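Local coordinates for protein ADP-ribosyltransferase (Staphylococcus aureus, PDB 1OJQ) that probably transfers the ADP-ribose group of NAD(+) onto a protein acceptor, as an ADP-ribosyltransferase exoenzyme, at residues 182-185 / 186-189; 65-68 / 69-73. One frame throughout, in Å; residues are numbered along the deposited sequence.

Contact 1 (182-185 / 186-189)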
ATOM      1  N   LEU A 182      -2.989  -6.588  -2.477  1.00  6.22           N
ATOM      2  CA  LEU A 182      -1.598  -6.537  -2.937  1.00  5.26           C
ATOM      3  C   LEU A 182      -1.533  -5.866  -4.298  1.00  4.94           C
ATOM      4  O   LEU A 182      -2.223  -6.329  -5.207  1.00  7.50           O
ATOM      5  CB  LEU A 182      -1.060  -7.969  -2.955  1.00  7.24           C
ATOM      6  CG  LEU A 182       0.452  -8.122  -3.104  1.00 18.59           C
ATOM      7  CD1 LEU A 182       1.176  -7.436  -1.951  1.00 14.47           C
ATOM      8  CD2 LEU A 182       0.801  -9.600  -3.224  1.00  8.77           C
ATOM      9  N   LEU A 183      -0.756  -4.808  -4.476  1.00  6.21           N
ATOM     10  CA  LEU A 183      -0.619  -4.117  -5.759  1.00  5.60           C
ATOM     11  C   LEU A 183       0.668  -4.488  -6.481  1.00  5.03           C
ATOM     12  O   LEU A 183       1.662  -4.856  -5.845  1.00  6.15           O
ATOM     13  CB  LEU A 183      -0.665  -2.587  -5.546  1.00  3.59           C
ATOM     14  CG  LEU A 183      -1.855  -2.061  -4.719  1.00  7.72           C
ATOM     15  CD1 LEU A 183      -1.755  -0.555  -4.505  1.00  8.63           C
ATOM     16  CD2 LEU A 183      -3.150  -2.464  -5.404  1.00 11.18           C
ATOM     17  N   PRO A 184       0.690  -4.401  -7.805  1.00  4.28           N
ATOM     18  CA  PRO A 184       1.854  -4.725  -8.602  1.00  2.60           C
ATOM     19  C   PRO A 184       3.096  -3.950  -8.173  1.00  5.88           C
ATOM     20  O   PRO A 184       3.023  -2.823  -7.685  1.00  7.60           O
ATOM     21  CB  PRO A 184       1.494  -4.202 -10.003  1.00  6.63           C
ATOM     22  CG  PRO A 184       0.009  -4.238 -10.036  1.00  9.71           C
ATOM     23  CD  PRO A 184      -0.457  -3.987  -8.632  1.00  5.16           C
ATOM     24  N   ARG A 185       4.230  -4.588  -8.413  1.00  6.21           N
ATOM     25  CA  ARG A 185       5.498  -3.882  -8.259  1.00  3.07           C
ATOM     26  C   ARG A 185       5.509  -2.699  -9.218  1.00  7.29           C
ATOM     27  O   ARG A 185       4.943  -2.739 -10.304  1.00  8.25           O
ATOM     28  CB  ARG A 185       6.681  -4.810  -8.482  1.00  4.63           C
ATOM     29  CG  ARG A 185       6.784  -5.380  -9.906  1.00  5.91           C
ATOM     30  CD  ARG A 185       7.865  -6.460  -9.899  1.00  7.86           C
ATOM     31  NE  ARG A 185       8.077  -7.051 -11.211  1.00  6.47           N
ATOM     32  CZ  ARG A 185       9.034  -6.668 -12.042  1.00  7.03           C
ATOM     33  NH1 ARG A 185       9.862  -5.686 -11.680  1.00  8.92           N
ATOM     34  NH2 ARG A 185       9.175  -7.249 -13.224  1.00 12.06           N
ATOM     35  N   GLY A 186       6.155  -1.612  -8.791  1.00  6.44           N
ATOM     36  CA  GLY A 186       6.272  -0.459  -9.672  1.00  9.07           C
ATOM     37  C   GLY A 186       5.021   0.410  -9.648  1.00 12.40           C
ATOM     38  O   GLY A 186       4.753   1.186 -10.571  1.00 11.04           O
ATOM     39  N   THR A 187       4.247   0.284  -8.573  1.00  6.96           N
ATOM     40  CA  THR A 187       3.076   1.132  -8.381  1.00  6.01           C
ATOM     41  C   THR A 187       3.516   2.583  -8.234  1.00  8.59           C
ATOM     42  O   THR A 187       4.465   2.894  -7.526  1.00  8.92           O
ATOM     43  CB  THR A 187       2.246   0.668  -7.163  1.00  8.28           C
ATOM     44  OG1 THR A 187       1.531  -0.537  -7.510  1.00  8.03           O
ATOM     45  CG2 THR A 187       1.188   1.685  -6.774  1.00  7.75           C
ATOM     46  N   GLU A 188       2.792   3.470  -8.921  1.00  6.21           N
ATOM     47  CA  GLU A 188       3.040   4.896  -8.788  1.00  8.51           C
ATOM     48  C   GLU A 188       1.797   5.602  -8.277  1.00  8.32           C
ATOM     49  O   GLU A 188       0.703   5.261  -8.740  1.00  7.91           O
ATOM     50  CB  GLU A 188       3.399   5.523 -10.139  1.00  8.82           C
ATOM     51  CG  GLU A 188       4.630   4.887 -10.769  1.00  8.90           C
ATOM     52  CD  GLU A 188       4.776   5.398 -12.204  1.00 17.77           C
ATOM     53  OE1 GLU A 188       3.939   5.007 -13.049  1.00 19.99           O
ATOM     54  OE2 GLU A 188       5.731   6.173 -12.413  1.00 16.69           O
ATOM     55  N   TYR A 189       1.985   6.570  -7.386  1.00  9.44           N
ATOM     56  CA  TYR A 189       0.836   7.348  -6.916  1.00  6.40           C
ATOM     57  C   TYR A 189       1.219   8.827  -6.912  1.00  6.66           C
ATOM     58  O   TYR A 189       2.377   9.135  -6.608  1.00  7.15           O
ATOM     59  CB  TYR A 189       0.358   6.907  -5.540  1.00 10.11           C
ATOM     60  CG  TYR A 189       1.407   6.843  -4.456  1.00 12.09           C
ATOM     61  CD1 TYR A 189       1.598   7.916  -3.587  1.00 14.15           C
ATOM     62  CD2 TYR A 189       2.194   5.706  -4.314  1.00 14.23           C
ATOM     63  CE1 TYR A 189       2.563   7.847  -2.591  1.00 12.99           C
ATOM     64  CE2 TYR A 189       3.160   5.638  -3.319  1.00 17.17           C
ATOM     65  CZ  TYR A 189       3.327   6.717  -2.471  1.00 15.67           C
ATOM     66  OH  TYR A 189       4.288   6.660  -1.480  1.00 19.43           O
TER
HETATM   67  O   HOH W   1       4.317  -1.460  -5.844  1.00  7.17           O
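The type II beta turn P184-T187 joins strand 180-183 to strand 187-196, with R185 and G186 at its two central positions, and is tied together by the side chain of T187. Its hydroxyl OG1 donates to P184 O at 2.7 Å, approaching in the carbonyl plane at a C=O...OG1 angle of 145°. With chi1 at -74°, OG1 stands beside its own backbone N, so the hydroxyl reaches back across the turn and also rests on L183 CB, 3.6 Å from OG1. The usual backbone bond of such a turn, T187 N to P184 O, is weak at 3.5 Å. A water bridges the same two atoms, donating to P184 O at 2.6 Å and accepting from T187 N at 3.2 Å. P184 O is thus gripped mainly by hydroxyl and water. G186, with a positive phi of 82°, takes the left-handed backbone conformation of the third position of a type II turn, a position commonly held by glycine. The turn passes the chain from a three-stranded sheet, where L183 pairs with S137, to a five-stranded one, where T187 pairs with E133; P184 packs on I72 and R185 on V65 of helix 59-73.

Contact 2 (65-68 / 69-73)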
ATOM      1  N   VAL A  65       9.383 -13.374  -8.610  1.00  6.34           N
ATOM      2  CA  VAL A  65       8.821 -12.134  -9.166  1.00  6.56           C
ATOM      3  C   VAL A  65       7.951 -12.417 -10.384  1.00  5.57           C
ATOM      4  O   VAL A  65       6.834 -11.880 -10.436  1.00  7.12           O
ATOM      5  CB  VAL A  65       9.927 -11.114  -9.510  1.00  5.31           C
ATOM      6  CG1 VAL A  65       9.365  -9.990 -10.359  1.00  4.60           C
ATOM      7  CG2 VAL A  65      10.547 -10.634  -8.194  1.00  8.29           C
ATOM      8  N   ARG A  66       8.403 -13.217 -11.349  1.00  6.38           N
ATOM      9  CA  ARG A  66       7.493 -13.532 -12.462  1.00  6.99           C
ATOM     10  C   ARG A  66       6.187 -14.132 -11.960  1.00  9.11           C
ATOM     11  O   ARG A  66       5.086 -13.822 -12.438  1.00  7.52           O
ATOM     12  CB  ARG A  66       8.183 -14.491 -13.439  1.00  7.96           C
ATOM     13  CG  ARG A  66       9.156 -13.730 -14.365  1.00 10.20           C
ATOM     14  CD  ARG A  66       9.774 -14.672 -15.381  1.00  7.94           C
ATOM     15  NE  ARG A  66      10.695 -15.652 -14.800  1.00  9.97           N
ATOM     16  CZ  ARG A  66      11.990 -15.396 -14.653  1.00  7.97           C
ATOM     17  NH1 ARG A  66      12.491 -14.230 -15.024  1.00  8.71           N
ATOM     18  NH2 ARG A  66      12.774 -16.332 -14.124  1.00  9.84           N
ATOM     19  N   GLN A  67       6.312 -15.027 -10.968  1.00  5.55           N
ATOM     20  CA  GLN A  67       5.133 -15.670 -10.403  1.00  5.58           C
ATOM     21  C   GLN A  67       4.207 -14.644  -9.765  1.00  9.21           C
ATOM     22  O   GLN A  67       3.020 -14.655 -10.105  1.00  8.93           O
ATOM     23  CB  GLN A  67       5.550 -16.748  -9.388  1.00  5.93           C
ATOM     24  CG  GLN A  67       4.391 -17.385  -8.643  1.00  6.09           C
ATOM     25  CD  GLN A  67       3.350 -18.062  -9.483  1.00  8.34           C
ATOM     26  OE1 GLN A  67       2.171 -17.666  -9.509  1.00 16.59           O
ATOM     27  NE2 GLN A  67       3.711 -19.109 -10.197  1.00  4.41           N
ATOM     28  N   LEU A  68       4.714 -13.805  -8.850  1.00  6.21           N
ATOM     29  CA  LEU A  68       3.789 -12.892  -8.132  1.00  5.23           C
ATOM     30  C   LEU A  68       3.192 -11.876  -9.096  1.00  6.41           C
ATOM     31  O   LEU A  68       2.035 -11.490  -8.954  1.00  6.22           O
ATOM     32  CB  LEU A  68       4.496 -12.214  -6.961  1.00  7.34           C
ATOM     33  CG  LEU A  68       3.618 -11.580  -5.877  1.00 12.02           C
ATOM     34  CD1 LEU A  68       2.594 -12.553  -5.299  1.00 10.27           C
ATOM     35  CD2 LEU A  68       4.451 -11.008  -4.735  1.00 12.44           C
ATOM     36  N   ASP A  69       3.976 -11.440 -10.088  1.00  4.00           N
ATOM     37  CA  ASP A  69       3.456 -10.538 -11.099  1.00  1.71           C
ATOM     38  C   ASP A  69       2.269 -11.186 -11.805  1.00  6.02           C
ATOM     39  O   ASP A  69       1.257 -10.532 -12.027  1.00  6.92           O
ATOM     40  CB  ASP A  69       4.503 -10.198 -12.148  1.00  4.50           C
ATOM     41  CG  ASP A  69       5.612  -9.264 -11.705  1.00  8.01           C
ATOM     42  OD1 ASP A  69       5.617  -8.735 -10.565  1.00  8.44           O
ATOM     43  OD2 ASP A  69       6.504  -9.069 -12.558  1.00 12.58           O
ATOM     44  N   SER A  70       2.449 -12.461 -12.159  1.00  6.10           N
ATOM     45  CA  SER A  70       1.369 -13.167 -12.850  1.00  6.93           C
ATOM     46  C   SER A  70       0.148 -13.324 -11.955  1.00  8.44           C
ATOM     47  O   SER A  70      -0.987 -13.051 -12.379  1.00  7.99           O
ATOM     48  CB  SER A  70       1.897 -14.524 -13.334  1.00  7.79           C
ATOM     49  OG  SER A  70       0.803 -15.345 -13.684  1.00 12.11           O
ATOM     50  N   THR A  71       0.394 -13.728 -10.701  1.00  2.85           N
ATOM     51  CA  THR A  71      -0.731 -13.878  -9.779  1.00  2.74           C
ATOM     52  C   THR A  71      -1.561 -12.604  -9.632  1.00  8.21           C
ATOM     53  O   THR A  71      -2.801 -12.590  -9.690  1.00  5.09           O
ATOM     54  CB  THR A  71      -0.184 -14.322  -8.407  1.00  4.72           C
ATOM     55  OG1 THR A  71       0.440 -15.601  -8.604  1.00  7.76           O
ATOM     56  CG2 THR A  71      -1.296 -14.459  -7.379  1.00  3.17           C
ATOM     57  N   ILE A  72      -0.876 -11.474  -9.413  1.00  6.07           N
ATOM     58  CA  ILE A  72      -1.606 -10.204  -9.205  1.00  6.03           C
ATOM     59  C   ILE A  72      -2.384  -9.826 -10.450  1.00  3.96           C
ATOM     60  O   ILE A  72      -3.489  -9.283 -10.381  1.00 10.29           O
ATOM     61  CB  ILE A  72      -0.596  -9.128  -8.769  1.00  5.63           C
ATOM     62  CG1 ILE A  72       0.053  -9.428  -7.398  1.00  4.00           C
ATOM     63  CG2 ILE A  72      -1.186  -7.722  -8.773  1.00  8.75           C
ATOM     64  CD1 ILE A  72       1.207  -8.494  -7.036  1.00  4.83           C
ATOM     65  N   SER A  73      -1.843 -10.100 -11.614  1.00  5.15           N
ATOM     66  CA  SER A  73      -2.449  -9.736 -12.901  1.00  6.59           C
ATOM     67  C   SER A  73      -3.740 -10.498 -13.144  1.00  6.73           C
ATOM     68  O   SER A  73      -4.484 -10.148 -14.058  1.00  7.82           O
ATOM     69  CB  SER A  73      -1.447 -10.009 -14.040  1.00  9.33           C
ATOM     70  OG  SER A  73      -1.438 -11.403 -14.392  1.00 11.46           O
TER
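D69 lays its carboxylate alongside V65, one helical turn earlier, the two side chains pointing the same way with OD2 3.7 Å from V65 CG1. At chi1 -73° the carboxylate carbon is beside its own backbone N, which brings D69 CG to 3.2 Å from V65 O. That carbonyl still takes a straight helical bond from D69 N (2.9 Å, N-H...O 165°). The CG1 methyl and the carbonyl oxygen of V65 thus lie beside the carboxylate, while its oxygens are engaged by Y136 OH at OD1 and R185 at OD2. These residues belong to helix 59-73, whose backbone bonds run regularly from S70 to R66, T71 to Q67 and I72 to L68. On the buried face, with CG1 beside its own backbone N, I72 runs past L68 O, CG1 3.3 Å from it, and its CD1 crosses to L68 CG at 4.1 Å, both side chains touching Y136 and L182 of strand 180-183. T71 turns toward helix 27-38, where its OG1 is hydrogen-bonded to D29. Further along, S73 OG donates to S70 O at 2.6 Å, reaching that carbonyl 19° from its plane.

Contact 2 comes first in the chain, and its helix docks against the turn of contact 1, with centres about 12 Å apart. The join is both ionic and apolar: R185 NE meets D69 OD2 in a 2.9 Å salt bridge and passes V65 CG1 at 3.3 Å, while P184 CD rests on I72 CG2 at 3.8 Å. Both lie near residues that bind NAD(+), though no NAD(+) is bound to this chain. The side chain of T187 is about 5 Å from that of the NAD(+)-binding E133, and the side chain of L68 is about 8 Å from that of T37 and about 9 Å from that of E180, both NAD(+)-binding. E180 begins strand 180-183, which L68 and I72 touch at L182.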